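Tryptophan synthase alpha chain (Aquifex aeolicus, PDB 2EKC) probably catalyses the aldol cleavage of indoleglycerol phosphate to indole and glyceraldehyde 3-phosphate, as the alpha subunit of tryptophan synthase. Local coordinates at residues I76-E79 and D80-L84; S85-L88 and R89-F92; C115-S118 and R119-G122; E134-E137 and E138-V142. All coordinates share one frame; numbering follows the deposited sequence. Where two conformers were deposited one is given.

Contact 1 (I76-E79 and D80-L84); sequences IRFE and DVLEL
Asp80 turns its carboxylate back on Arg77, the N-cap residue of helix 78-91. The backbone N of Arg77 reaches Asp80 OD2 at 2.7 Å through the lone pair facing away from the other oxygen. The N3 side chain accepts from the N-cap N-H, one of the two bonds of a capping box; in place of the reciprocal one, the Arg77 side chain forms a bidentate salt bridge. Arg77 NE meets the same Asp80 OD2 at 3.0 Å, while Arg77 NH2 takes Asp80 OD1 at 3.1 Å. This side-on grip is almost straight at both nitrogens and lies in the guanidinium plane, but meets the oxygens from above the carboxylate plane; the two planes stand 47° apart. A bend at chi3 of Arg77 (-65°) brings the guanidinium back over Glu79, whose CB lies against one of its faces. With three donors on its two oxygens, the carboxylate is held in orientation and, at the N-terminal end of the helix, is probably stabilised as the anion.

The buried side of the turn belongs to Phe78 and Leu82. Leu82 CD1 sits over one face of the Phe78 ring, 4.0 Å from its centroid, a CH-pi contact. Beyond it, Phe78 stacks on Phe114 and touches Leu99 of strand 97-100; Leu82 meets Leu117 of helix 111-120, and Ile76 reaches Tyr30 of helix 30-42.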
ATOM      1  N   ILE A  76      13.948  -7.245 -12.730  1.00 12.32           N
ATOM      2  CA  ILE A  76      13.580  -7.282 -11.322  1.00 12.63           C
ATOM      3  C   ILE A  76      12.806  -8.554 -10.989  1.00 13.07           C
ATOM      4  O   ILE A  76      11.811  -8.878 -11.640  1.00 11.27           O
ATOM      5  CB  ILE A  76      12.733  -6.054 -10.945  1.00 13.61           C
ATOM      6  CG1 ILE A  76      13.551  -4.778 -11.169  1.00 16.16           C
ATOM      7  CG2 ILE A  76      12.273  -6.163  -9.495  1.00 13.50           C
ATOM      8  CD1 ILE A  76      14.825  -4.691 -10.329  1.00 14.90           C
ATOM      9  N   ARG A  77      13.280  -9.261  -9.966  1.00 13.48           N
ATOM     10  CA  ARG A  77      12.684 -10.516  -9.510  1.00 12.99           C
ATOM     11  C   ARG A  77      12.115 -10.345  -8.112  1.00 12.70           C
ATOM     12  O   ARG A  77      12.364  -9.341  -7.451  1.00 11.96           O
ATOM     13  CB  ARG A  77      13.749 -11.610  -9.422  1.00 11.31           C
ATOM     14  CG  ARG A  77      14.640 -11.782 -10.636  1.00 15.54           C
ATOM     15  CD  ARG A  77      15.898 -12.543 -10.224  1.00 16.74           C
ATOM     16  NE  ARG A  77      16.692 -11.769  -9.271  1.00 17.20           N
ATOM     17  CZ  ARG A  77      17.671 -12.267  -8.518  1.00 20.25           C
ATOM     18  NH1 ARG A  77      17.987 -13.553  -8.591  1.00 19.12           N
ATOM     19  NH2 ARG A  77      18.345 -11.473  -7.694  1.00 22.15           N
ATOM     20  N   PHE A  78      11.376 -11.351  -7.657  1.00 12.43           N
ATOM     21  CA  PHE A  78      10.813 -11.333  -6.316  1.00 12.32           C
ATOM     22  C   PHE A  78      11.978 -11.210  -5.329  1.00 12.90           C
ATOM     23  O   PHE A  78      11.875 -10.523  -4.315  1.00 13.86           O
ATOM     24  CB  PHE A  78      10.031 -12.627  -6.064  1.00 13.66           C
ATOM     25  CG  PHE A  78       9.416 -12.719  -4.692  1.00 16.73           C
ATOM     26  CD1 PHE A  78       8.675 -11.663  -4.170  1.00 15.48           C
ATOM     27  CD2 PHE A  78       9.549 -13.882  -3.938  1.00 16.06           C
ATOM     28  CE1 PHE A  78       8.074 -11.762  -2.916  1.00 17.98           C
ATOM     29  CE2 PHE A  78       8.952 -13.995  -2.682  1.00 19.80           C
ATOM     30  CZ  PHE A  78       8.212 -12.932  -2.171  1.00 18.76           C
ATOM     31  N   GLU A  79      13.094 -11.868  -5.638  1.00 11.62           N
ATOM     32  CA  GLU A  79      14.268 -11.808  -4.771  1.00 13.10           C
ATOM     33  C   GLU A  79      14.795 -10.382  -4.621  1.00 13.69           C
ATOM     34  O   GLU A  79      15.275 -10.003  -3.550  1.00 15.40           O
ATOM     35  CB  GLU A  79      15.391 -12.701  -5.311  1.00 13.97           C
ATOM     36  CG  GLU A  79      15.144 -14.198  -5.145  1.00 15.63           C
ATOM     37  CD  GLU A  79      14.265 -14.784  -6.233  1.00 18.22           C
ATOM     38  OE1 GLU A  79      13.818 -14.025  -7.115  1.00 21.05           O
ATOM     39  OE2 GLU A  79      14.031 -16.011  -6.213  1.00 17.26           O
ATOM     40  N   ASP A  80      14.720  -9.597  -5.692  1.00 12.26           N
ATOM     41  CA  ASP A  80      15.204  -8.216  -5.643  1.00 14.78           C
ATOM     42  C   ASP A  80      14.249  -7.370  -4.812  1.00 14.15           C
ATOM     43  O   ASP A  80      14.667  -6.462  -4.091  1.00 15.11           O
ATOM     44  CB  ASP A  80      15.317  -7.633  -7.056  1.00 12.80           C
ATOM     45  CG  ASP A  80      16.266  -8.425  -7.943  1.00 15.67           C
ATOM     46  OD1 ASP A  80      17.461  -8.537  -7.597  1.00 16.23           O
ATOM     47  OD2 ASP A  80      15.813  -8.938  -8.987  1.00 14.05           O
ATOM     48  N   VAL A  81      12.960  -7.675  -4.917  1.00 12.32           N
ATOM     49  CA  VAL A  81      11.952  -6.952  -4.160  1.00 12.52           C
ATOM     50  C   VAL A  81      12.178  -7.125  -2.665  1.00 13.41           C
ATOM     51  O   VAL A  81      12.124  -6.155  -1.910  1.00 13.19           O
ATOM     52  CB  VAL A  81      10.526  -7.443  -4.499  1.00 12.99           C
ATOM     53  CG1 VAL A  81       9.516  -6.796  -3.552  1.00 12.85           C
ATOM     54  CG2 VAL A  81      10.185  -7.090  -5.949  1.00  9.68           C
ATOM     55  N   LEU A  82      12.430  -8.360  -2.237  1.00 13.66           N
ATOM     56  CA  LEU A  82      12.646  -8.622  -0.819  1.00 14.61           C
ATOM     57  C   LEU A  82      13.987  -8.087  -0.319  1.00 15.35           C
ATOM     58  O   LEU A  82      14.119  -7.749   0.855  1.00 14.61           O
ATOM     59  CB  LEU A  82      12.523 -10.121  -0.525  1.00 16.06           C
ATOM     60  CG  LEU A  82      11.124 -10.715  -0.757  1.00 15.52           C
ATOM     61  CD1 LEU A  82      11.096 -12.150  -0.267  1.00 15.91           C
ATOM     62  CD2 LEU A  82      10.071  -9.888  -0.018  1.00 14.46           C
ATOM     63  N   GLU A  83      14.979  -8.018  -1.205  1.00 16.25           N
ATOM     64  CA  GLU A  83      16.288  -7.487  -0.828  1.00 18.71           C
ATOM     65  C   GLU A  83      16.113  -6.007  -0.491  1.00 17.75           C
ATOM     66  O   GLU A  83      16.703  -5.503   0.466  1.00 17.06           O
ATOM     67  CB  GLU A  83      17.289  -7.648  -1.979  1.00 21.69           C
ATOM     68  CG  GLU A  83      18.632  -6.948  -1.759  1.00 29.63           C
ATOM     69  CD  GLU A  83      19.457  -7.557  -0.633  1.00 35.68           C
ATOM     70  OE1 GLU A  83      18.981  -7.586   0.522  1.00 40.39           O
ATOM     71  OE2 GLU A  83      20.592  -8.003  -0.906  1.00 38.70           O
ATOM     72  N   LEU A  84      15.292  -5.320  -1.281  1.00 16.05           N
ATOM     73  CA  LEU A  84      15.024  -3.900  -1.061  1.00 15.23           C
ATOM     74  C   LEU A  84      14.261  -3.716   0.250  1.00 15.34           C
ATOM     75  O   LEU A  84      14.533  -2.789   1.005  1.00 14.57           O
ATOM     76  CB  LEU A  84      14.221  -3.318  -2.237  1.00 15.52           C
ATOM     77  CG  LEU A  84      13.830  -1.833  -2.159  1.00 18.99           C
ATOM     78  CD1 LEU A  84      13.744  -1.247  -3.558  1.00 19.02           C
ATOM     79  CD2 LEU A  84      12.506  -1.682  -1.421  1.00 19.54           C
TER

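Contact 2 (S85-L88 and R89-F92); sequences SETL and RKEF
The last turns of helix 78-91, on the outside of the TIM barrel, are closed where Leu88 O receives the backbone of Phe92 and Arg89 N returns to Ser85 O. Phe92 N lies 2.9 Å from Leu88 O, and Glu91 N adds a weak bond to the same oxygen. The Phe92 ring places its edge near this carbonyl, with CD2 3.5 Å from Leu88 O. One turn earlier, Arg89 N is 2.8 Å from Ser85 O.

Lys90 runs back across the carbonyls: CG touches Glu86 O at 3.2 Å, and bends at chi3 (-57°) and chi4 (-66°) curl NZ over Thr87. The polar link there runs through water. One water donates a hydrogen bond to Thr87 O at 2.7 Å and accepts from Lys90 NZ; a second accepts from Lys90 NZ at 2.6 Å and donates weakly to Thr87 OG1, whose stronger partner is Glu83 O. Glu91 lies alongside Thr87, its OE2 3.4 Å from Thr87 O without a bond, and has a long, weak ion pair with Lys38.

Arg89 NH2 forms a salt bridge with Asp124 and bonds to Gly122 O, NH1 bonds to Ile95 O, and the guanidinium makes a cation-pi contact with Phe97. Its charge is therefore spent mainly beyond the helix, whereas Lys90, through water, probably offsets part of the negative end of the helix.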
ATOM      1  N   SER A  85      13.303  -4.599   0.517  1.00 14.26           N
ATOM      2  CA  SER A  85      12.534  -4.532   1.760  1.00 14.92           C
ATOM      3  C   SER A  85      13.488  -4.709   2.945  1.00 15.17           C
ATOM      4  O   SER A  85      13.458  -3.935   3.902  1.00 14.25           O
ATOM      5  CB  SER A  85      11.467  -5.635   1.797  1.00 16.15           C
ATOM      6  OG  SER A  85      10.869  -5.732   3.086  1.00 15.08           O
ATOM      7  N   GLU A  86      14.335  -5.729   2.876  1.00 16.73           N
ATOM      8  CA  GLU A  86      15.282  -5.984   3.956  1.00 18.89           C
ATOM      9  C   GLU A  86      16.205  -4.779   4.166  1.00 18.65           C
ATOM     10  O   GLU A  86      16.478  -4.381   5.298  1.00 18.42           O
ATOM     11  CB  GLU A  86      16.109  -7.236   3.648  1.00 22.53           C
ATOM     12  CG  GLU A  86      17.174  -7.546   4.695  1.00 28.88           C
ATOM     13  CD  GLU A  86      18.002  -8.770   4.346  1.00 33.15           C
ATOM     14  OE1 GLU A  86      17.473  -9.899   4.442  1.00 37.19           O
ATOM     15  OE2 GLU A  86      19.182  -8.601   3.966  1.00 37.46           O
ATOM     16  N   THR A  87      16.676  -4.195   3.070  1.00 17.78           N
ATOM     17  CA  THR A  87      17.556  -3.037   3.151  1.00 18.43           C
ATOM     18  C   THR A  87      16.880  -1.853   3.843  1.00 18.64           C
ATOM     19  O   THR A  87      17.474  -1.206   4.707  1.00 19.21           O
ATOM     20  CB  THR A  87      18.024  -2.609   1.750  1.00 19.06           C
ATOM     21  OG1 THR A  87      18.821  -3.657   1.180  1.00 19.42           O
ATOM     22  CG2 THR A  87      18.857  -1.339   1.827  1.00 20.00           C
ATOM     23  N   LEU A  88      15.635  -1.576   3.470  1.00 16.77           N
ATOM     24  CA  LEU A  88      14.898  -0.459   4.058  1.00 16.50           C
ATOM     25  C   LEU A  88      14.499  -0.742   5.505  1.00 17.02           C
ATOM     26  O   LEU A  88      14.473   0.162   6.339  1.00 15.85           O
ATOM     27  CB  LEU A  88      13.644  -0.156   3.229  1.00 14.92           C
ATOM     28  CG  LEU A  88      13.858   0.364   1.803  1.00 11.17           C
ATOM     29  CD1 LEU A  88      12.521   0.571   1.142  1.00 13.88           C
ATOM     30  CD2 LEU A  88      14.644   1.678   1.840  1.00 14.66           C
ATOM     31  N   ARG A  89      14.183  -2.000   5.794  1.00 17.09           N
ATOM     32  CA  ARG A  89      13.784  -2.399   7.134  1.00 19.15           C
ATOM     33  C   ARG A  89      14.853  -2.060   8.171  1.00 21.03           C
ATOM     34  O   ARG A  89      14.534  -1.683   9.299  1.00 20.53           O
ATOM     35  CB  ARG A  89      13.484  -3.901   7.171  1.00 17.41           C
ATOM     36  CG  ARG A  89      13.177  -4.439   8.568  1.00 18.93           C
ATOM     37  CD  ARG A  89      12.076  -3.625   9.229  1.00 19.82           C
ATOM     38  NE  ARG A  89      10.774  -3.845   8.607  1.00 17.88           N
ATOM     39  CZ  ARG A  89       9.841  -2.908   8.478  1.00 17.87           C
ATOM     40  NH1 ARG A  89      10.065  -1.675   8.920  1.00 15.45           N
ATOM     41  NH2 ARG A  89       8.676  -3.207   7.918  1.00 17.42           N
ATOM     42  N   LYS A  90      16.119  -2.181   7.788  1.00 23.07           N
ATOM     43  CA  LYS A  90      17.209  -1.890   8.709  1.00 25.87           C
ATOM     44  C   LYS A  90      17.281  -0.408   9.065  1.00 26.43           C
ATOM     45  O   LYS A  90      17.651  -0.050  10.181  1.00 26.67           O
ATOM     46  CB  LYS A  90      18.549  -2.340   8.115  1.00 28.43           C
ATOM     47  CG  LYS A  90      18.575  -3.799   7.677  1.00 32.78           C
ATOM     48  CD  LYS A  90      19.999  -4.365   7.629  1.00 37.03           C
ATOM     49  CE  LYS A  90      20.913  -3.572   6.706  1.00 38.84           C
ATOM     50  NZ  LYS A  90      20.512  -3.661   5.279  1.00 41.10           N
ATOM     51  N   GLU A  91      16.904   0.450   8.122  1.00 26.64           N
ATOM     52  CA  GLU A  91      16.949   1.892   8.338  1.00 27.12           C
ATOM     53  C   GLU A  91      15.672   2.471   8.935  1.00 24.41           C
ATOM     54  O   GLU A  91      15.708   3.506   9.593  1.00 24.12           O
ATOM     55  CB  GLU A  91      17.252   2.598   7.018  1.00 29.53           C
ATOM     56  CG  GLU A  91      18.466   2.047   6.305  1.00 35.33           C
ATOM     57  CD  GLU A  91      18.646   2.645   4.928  1.00 39.37           C
ATOM     58  OE1 GLU A  91      18.876   3.868   4.837  1.00 41.40           O
ATOM     59  OE2 GLU A  91      18.552   1.890   3.938  1.00 42.18           O
ATOM     60  N   PHE A  92      14.544   1.809   8.698  1.00 23.13           N
ATOM     61  CA  PHE A  92      13.257   2.276   9.209  1.00 23.32           C
ATOM     62  C   PHE A  92      12.564   1.111   9.909  1.00 23.91           C
ATOM     63  O   PHE A  92      11.628   0.516   9.380  1.00 24.12           O
ATOM     64  CB  PHE A  92      12.413   2.799   8.045  1.00 23.05           C
ATOM     65  CG  PHE A  92      13.067   3.922   7.295  1.00 23.01           C
ATOM     66  CD1 PHE A  92      12.887   5.240   7.694  1.00 23.59           C
ATOM     67  CD2 PHE A  92      13.906   3.660   6.219  1.00 23.06           C
ATOM     68  CE1 PHE A  92      13.536   6.281   7.036  1.00 24.65           C
ATOM     69  CE2 PHE A  92      14.559   4.695   5.552  1.00 23.65           C
ATOM     70  CZ  PHE A  92      14.373   6.007   5.963  1.00 24.95           C
TER
HETATM   71  O   HOH W   1      20.059  -0.475   5.112  1.00 39.59           O
HETATM   72  O   HOH W   2      20.888  -5.439   3.366  1.00 44.04           O

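Contact 3 (C115-S118 and R119-G122); sequences CRLS and REKG
Glu120 folds back on Arg116, and here the packing is tight: its CG comes within 2.9 Å of Arg116 O, the same carbonyl that accepts Glu120 N at 3.1 Å. With CG beside the backbone N (chi1 -54°), the methylene is held over the oxygen. Arg119 N bonds to Cys115 O at 3.0 Å in a nearly straight line (168°). On the buried side, Cys115 and Ser118 both touch Phe126 of strand 125-127, and Ser118 OG bonds to Phe114 O.

The solvent side is looser. Arg116 NE stays 4.5 Å from Glu120 OE2, beyond a salt bridge, a distance left doubtful by the two conformers of Arg116. Leu117 sits at the border: it leans on Leu82 of helix 78-91, and its CD2 merely brushes Glu120 OE1 at 4.2 Å.

Toward the end of helix 111-120, Lys121 N is shared between Leu117 O at 3.1 Å and, weakly, Ser118 O. A Schellman motif follows: Ile123 N turns back to Ser118 O, and Gly122 N bonds weakly to Arg119 O. Gly122 takes a positive phi (95°) and, lacking CB, avoids pressing on the Lys121 carbonyl. Backbone hydrogen bonding therefore finishes this helix, while in this conformer the charged pair probably contributes no more than a weak attraction.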
ATOM      1  N   CYS A 115       5.054 -16.577   1.567  1.00 15.49           N
ATOM      2  CA  CYS A 115       4.820 -15.953   2.857  1.00 15.72           C
ATOM      3  C   CYS A 115       6.043 -16.055   3.763  1.00 15.97           C
ATOM      4  O   CYS A 115       6.394 -15.088   4.438  1.00 14.83           O
ATOM      5  CB  CYS A 115       3.594 -16.578   3.530  1.00 16.12           C
ATOM      6  SG  CYS A 115       2.021 -16.136   2.721  1.00 16.79           S
ATOM      7  N   ARG A 116       6.693 -17.218   3.765  1.00 15.60           N
ATOM      8  CA  ARG A 116       7.891 -17.436   4.584  1.00 15.95           C
ATOM      9  C   ARG A 116       8.948 -16.386   4.243  1.00 14.32           C
ATOM     10  O   ARG A 116       9.465 -15.700   5.120  1.00 14.62           O
ATOM     11  CB  ARG A 116       8.474 -18.837   4.328  1.00 15.06           C
ATOM     12  CG  ARG A 116       9.665 -19.225   5.197  0.50 17.46           C
ATOM     13  CD  ARG A 116      10.327 -20.498   4.659  0.50 17.53           C
ATOM     14  NE  ARG A 116      11.269 -20.214   3.575  0.50 17.34           N
ATOM     15  CZ  ARG A 116      11.560 -21.055   2.585  0.50 15.52           C
ATOM     16  NH1 ARG A 116      10.980 -22.245   2.524  0.50 14.63           N
ATOM     17  NH2 ARG A 116      12.441 -20.709   1.656  0.50 17.81           N
ATOM     18  N   LEU A 117       9.271 -16.274   2.960  1.00 14.76           N
ATOM     19  CA  LEU A 117      10.267 -15.310   2.510  1.00 13.26           C
ATOM     20  C   LEU A 117       9.890 -13.864   2.820  1.00 13.50           C
ATOM     21  O   LEU A 117      10.730 -13.084   3.275  1.00 12.71           O
ATOM     22  CB  LEU A 117      10.515 -15.475   1.008  1.00 14.36           C
ATOM     23  CG  LEU A 117      11.205 -16.794   0.640  1.00 15.85           C
ATOM     24  CD1 LEU A 117      11.223 -16.976  -0.864  1.00 14.99           C
ATOM     25  CD2 LEU A 117      12.616 -16.801   1.209  1.00 17.44           C
ATOM     26  N   SER A 118       8.637 -13.503   2.561  1.00 12.55           N
ATOM     27  CA  SER A 118       8.172 -12.138   2.820  1.00 13.65           C
ATOM     28  C   SER A 118       8.377 -11.752   4.285  1.00 14.56           C
ATOM     29  O   SER A 118       8.891 -10.676   4.592  1.00 12.44           O
ATOM     30  CB  SER A 118       6.682 -11.999   2.466  1.00 13.40           C
ATOM     31  OG  SER A 118       6.470 -12.114   1.066  1.00 16.40           O
ATOM     32  N   ARG A 119       7.970 -12.636   5.188  1.00 15.97           N
ATOM     33  CA  ARG A 119       8.109 -12.361   6.612  1.00 18.48           C
ATOM     34  C   ARG A 119       9.574 -12.220   7.026  1.00 18.14           C
ATOM     35  O   ARG A 119       9.920 -11.339   7.810  1.00 16.14           O
ATOM     36  CB  ARG A 119       7.448 -13.478   7.426  1.00 21.37           C
ATOM     37  CG  ARG A 119       7.310 -13.175   8.907  1.00 26.36           C
ATOM     38  CD  ARG A 119       6.536 -11.882   9.113  1.00 32.31           C
ATOM     39  NE  ARG A 119       6.178 -11.650  10.510  1.00 38.40           N
ATOM     40  CZ  ARG A 119       5.661 -10.512  10.967  1.00 40.21           C
ATOM     41  NH1 ARG A 119       5.446  -9.498  10.136  1.00 41.45           N
ATOM     42  NH2 ARG A 119       5.351 -10.389  12.250  1.00 42.29           N
ATOM     43  N   GLU A 120      10.433 -13.083   6.495  1.00 16.71           N
ATOM     44  CA  GLU A 120      11.847 -13.042   6.841  1.00 19.99           C
ATOM     45  C   GLU A 120      12.547 -11.764   6.382  1.00 20.49           C
ATOM     46  O   GLU A 120      13.539 -11.352   6.982  1.00 19.39           O
ATOM     47  CB  GLU A 120      12.573 -14.255   6.255  1.00 21.42           C
ATOM     48  CG  GLU A 120      11.956 -15.594   6.641  1.00 26.09           C
ATOM     49  CD  GLU A 120      12.840 -16.777   6.276  1.00 27.72           C
ATOM     50  OE1 GLU A 120      13.565 -16.692   5.260  1.00 28.86           O
ATOM     51  OE2 GLU A 120      12.798 -17.797   6.997  1.00 29.49           O
ATOM     52  N   LYS A 121      12.026 -11.130   5.333  1.00 19.67           N
ATOM     53  CA  LYS A 121      12.645  -9.916   4.805  1.00 19.86           C
ATOM     54  C   LYS A 121      11.995  -8.592   5.208  1.00 19.08           C
ATOM     55  O   LYS A 121      12.230  -7.570   4.566  1.00 18.96           O
ATOM     56  CB  LYS A 121      12.719  -9.991   3.278  1.00 22.57           C
ATOM     57  CG  LYS A 121      13.517 -11.168   2.744  1.00 26.41           C
ATOM     58  CD  LYS A 121      14.995 -11.023   3.029  1.00 26.96           C
ATOM     59  CE  LYS A 121      15.778 -12.182   2.427  1.00 30.32           C
ATOM     60  NZ  LYS A 121      17.242 -12.046   2.658  1.00 31.37           N
ATOM     61  N   GLY A 122      11.179  -8.601   6.256  1.00 17.57           N
ATOM     62  CA  GLY A 122      10.575  -7.361   6.716  1.00 16.26           C
ATOM     63  C   GLY A 122       9.183  -6.970   6.254  1.00 15.56           C
ATOM     64  O   GLY A 122       8.708  -5.892   6.613  1.00 16.48           O
TER

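Contact 4 (E134-E137 and E138-V142); sequences EEAE and ELKAV
Glu135 and Glu138 are bridged by water: one molecule donates to Glu135 OE1 at 2.7 Å and to Glu138 OE1 at 3.0 Å. The two side chains point the same way with their carboxylate planes only 15° apart, and their like-charged OE1 atoms come to 3.8 Å, an approach that the water probably eases. Another water joins Glu135 O to Glu138 OE1, and a third accepts from Glu138 N and donates to Glu134 O, completing a solvated first turn.

The backbone then becomes regular, with Lys140 N 2.8 Å from Ala136 O and nearly straight. Glu137 and Lys140 pair through a long salt bridge, Glu137 OE2 to Lys140 NZ at 3.6 Å. The bend at chi2 of Glu137 (-50°) turns its carboxylate toward the ammonium group, and the chains cross at an angle.

The Lys140 chain, extended beyond CG, lies along the Ala136 carbonyl, CG 3.0 Å from Ala136 O, and its CE touches Ala136 CB at 3.9 Å. Ala136 and Leu139 rest on Leu131, while Glu138 touches Leu111.

A water-washed, charged outer face over an apolar inner one of Leu139 and Val142 is what an amphipathic crossover helix presents, here in the beta-alpha-beta unit of strand 125-127, helix 133-145 and strand 149-154 of the TIM barrel.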
ATOM      1  N   GLU A 134     -12.101 -17.317  -4.945  1.00 18.49           N
ATOM      2  CA  GLU A 134     -11.974 -18.755  -4.720  1.00 20.14           C
ATOM      3  C   GLU A 134     -10.598 -19.170  -4.180  1.00 20.81           C
ATOM      4  O   GLU A 134     -10.368 -20.345  -3.892  1.00 21.38           O
ATOM      5  CB  GLU A 134     -12.279 -19.530  -6.012  1.00 19.43           C
ATOM      6  CG  GLU A 134     -11.174 -19.499  -7.073  1.00 19.08           C
ATOM      7  CD  GLU A 134     -11.232 -18.286  -7.979  1.00 18.24           C
ATOM      8  OE1 GLU A 134     -11.979 -17.332  -7.675  1.00 17.98           O
ATOM      9  OE2 GLU A 134     -10.520 -18.288  -9.004  1.00 16.81           O
ATOM     10  N   GLU A 135      -9.688 -18.208  -4.043  1.00 21.49           N
ATOM     11  CA  GLU A 135      -8.341 -18.489  -3.539  1.00 20.94           C
ATOM     12  C   GLU A 135      -8.102 -17.762  -2.216  1.00 21.22           C
ATOM     13  O   GLU A 135      -7.110 -18.013  -1.528  1.00 20.62           O
ATOM     14  CB  GLU A 135      -7.281 -18.009  -4.542  1.00 21.73           C
ATOM     15  CG  GLU A 135      -7.369 -18.601  -5.936  1.00 22.00           C
ATOM     16  CD  GLU A 135      -6.978 -20.062  -5.985  1.00 25.04           C
ATOM     17  OE1 GLU A 135      -6.553 -20.613  -4.949  1.00 24.70           O
ATOM     18  OE2 GLU A 135      -7.092 -20.661  -7.072  1.00 27.52           O
ATOM     19  N   ALA A 136      -9.020 -16.866  -1.872  1.00 20.39           N
ATOM     20  CA  ALA A 136      -8.912 -16.049  -0.667  1.00 20.02           C
ATOM     21  C   ALA A 136      -8.745 -16.778   0.661  1.00 20.73           C
ATOM     22  O   ALA A 136      -7.836 -16.464   1.430  1.00 18.71           O
ATOM     23  CB  ALA A 136     -10.107 -15.104  -0.583  1.00 20.27           C
ATOM     24  N   GLU A 137      -9.616 -17.744   0.943  1.00 20.59           N
ATOM     25  CA  GLU A 137      -9.533 -18.461   2.208  1.00 21.58           C
ATOM     26  C   GLU A 137      -8.197 -19.162   2.401  1.00 21.44           C
ATOM     27  O   GLU A 137      -7.635 -19.135   3.495  1.00 22.17           O
ATOM     28  CB  GLU A 137     -10.677 -19.474   2.332  1.00 25.01           C
ATOM     29  CG  GLU A 137     -12.068 -18.850   2.331  1.00 30.75           C
ATOM     30  CD  GLU A 137     -12.201 -17.704   3.325  1.00 35.98           C
ATOM     31  OE1 GLU A 137     -11.867 -17.901   4.516  1.00 38.30           O
ATOM     32  OE2 GLU A 137     -12.642 -16.605   2.912  1.00 38.39           O
ATOM     33  N   GLU A 138      -7.679 -19.785   1.348  1.00 20.68           N
ATOM     34  CA  GLU A 138      -6.405 -20.479   1.465  1.00 21.65           C
ATOM     35  C   GLU A 138      -5.274 -19.492   1.740  1.00 19.78           C
ATOM     36  O   GLU A 138      -4.415 -19.743   2.585  1.00 18.74           O
ATOM     37  CB  GLU A 138      -6.094 -21.282   0.196  1.00 22.97           C
ATOM     38  CG  GLU A 138      -4.733 -21.968   0.252  1.00 28.19           C
ATOM     39  CD  GLU A 138      -4.410 -22.783  -0.988  1.00 31.69           C
ATOM     40  OE1 GLU A 138      -4.631 -22.286  -2.116  1.00 33.26           O
ATOM     41  OE2 GLU A 138      -3.916 -23.921  -0.832  1.00 34.08           O
ATOM     42  N   LEU A 139      -5.273 -18.372   1.027  1.00 17.93           N
ATOM     43  CA  LEU A 139      -4.232 -17.368   1.225  1.00 16.91           C
ATOM     44  C   LEU A 139      -4.303 -16.771   2.620  1.00 14.87           C
ATOM     45  O   LEU A 139      -3.283 -16.601   3.282  1.00 16.52           O
ATOM     46  CB  LEU A 139      -4.359 -16.246   0.191  1.00 15.53           C
ATOM     47  CG  LEU A 139      -3.396 -15.066   0.394  1.00 13.69           C
ATOM     48  CD1 LEU A 139      -1.963 -15.550   0.308  1.00 15.29           C
ATOM     49  CD2 LEU A 139      -3.658 -13.995  -0.660  1.00 14.47           C
ATOM     50  N   LYS A 140      -5.508 -16.436   3.065  1.00 16.30           N
ATOM     51  CA  LYS A 140      -5.668 -15.847   4.388  1.00 17.76           C
ATOM     52  C   LYS A 140      -5.116 -16.797   5.454  1.00 17.72           C
ATOM     53  O   LYS A 140      -4.405 -16.373   6.370  1.00 16.36           O
ATOM     54  CB  LYS A 140      -7.144 -15.545   4.667  1.00 17.77           C
ATOM     55  CG  LYS A 140      -7.777 -14.554   3.699  1.00 21.00           C
ATOM     56  CD  LYS A 140      -9.248 -14.331   4.029  1.00 23.96           C
ATOM     57  CE  LYS A 140      -9.943 -13.501   2.962  1.00 25.14           C
ATOM     58  NZ  LYS A 140     -11.379 -13.260   3.283  1.00 26.50           N
ATOM     59  N   ALA A 141      -5.437 -18.081   5.320  1.00 17.41           N
ATOM     60  CA  ALA A 141      -4.973 -19.090   6.269  1.00 18.18           C
ATOM     61  C   ALA A 141      -3.451 -19.127   6.362  1.00 18.62           C
ATOM     62  O   ALA A 141      -2.898 -19.167   7.458  1.00 21.31           O
ATOM     63  CB  ALA A 141      -5.506 -20.468   5.874  1.00 18.89           C
ATOM     64  N   VAL A 142      -2.770 -19.113   5.218  1.00 18.52           N
ATOM     65  CA  VAL A 142      -1.308 -19.146   5.212  1.00 17.78           C
ATOM     66  C   VAL A 142      -0.738 -17.845   5.775  1.00 17.80           C
ATOM     67  O   VAL A 142       0.225 -17.856   6.544  1.00 16.20           O
ATOM     68  CB  VAL A 142      -0.745 -19.357   3.787  1.00 20.19           C
ATOM     69  CG1 VAL A 142       0.771 -19.448   3.840  1.00 19.29           C
ATOM     70  CG2 VAL A 142      -1.327 -20.622   3.177  1.00 21.19           C
TER
HETATM   71  O   HOH W   3      -9.295 -20.607  -0.954  1.00 14.82           O
HETATM   72  O   HOH W   4      -4.559 -19.214  -2.400  1.00 33.57           O
HETATM   73  O   HOH W   5      -7.507 -22.249  -2.997  1.00 35.40           O

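In the fold
Along the chain the four contacts run in series, each made of bonds between residues three or four apart within one helix; none closes a long loop, and none nests within or crosses another. Contacts 1 and 2 occupy the beginning and end of helix 78-91, their centres 13 Å apart, between strands 47-51 and 97-100. Contact 3 ends helix 111-120 before strand 125-127, and touches both: Leu82 CB packs on Lys121 CG at 3.6 Å, while Glu86 OE1 forms a salt bridge with Lys121 NZ at 2.8 Å. Contact 4, on helix 133-145, touches contact 3 through Cys115 SG and Val142 CG1 at 3.7 Å, but stays clear of contacts 1 and 2. Helices 78-91, 111-120 and 133-145 are thereby joined side by side.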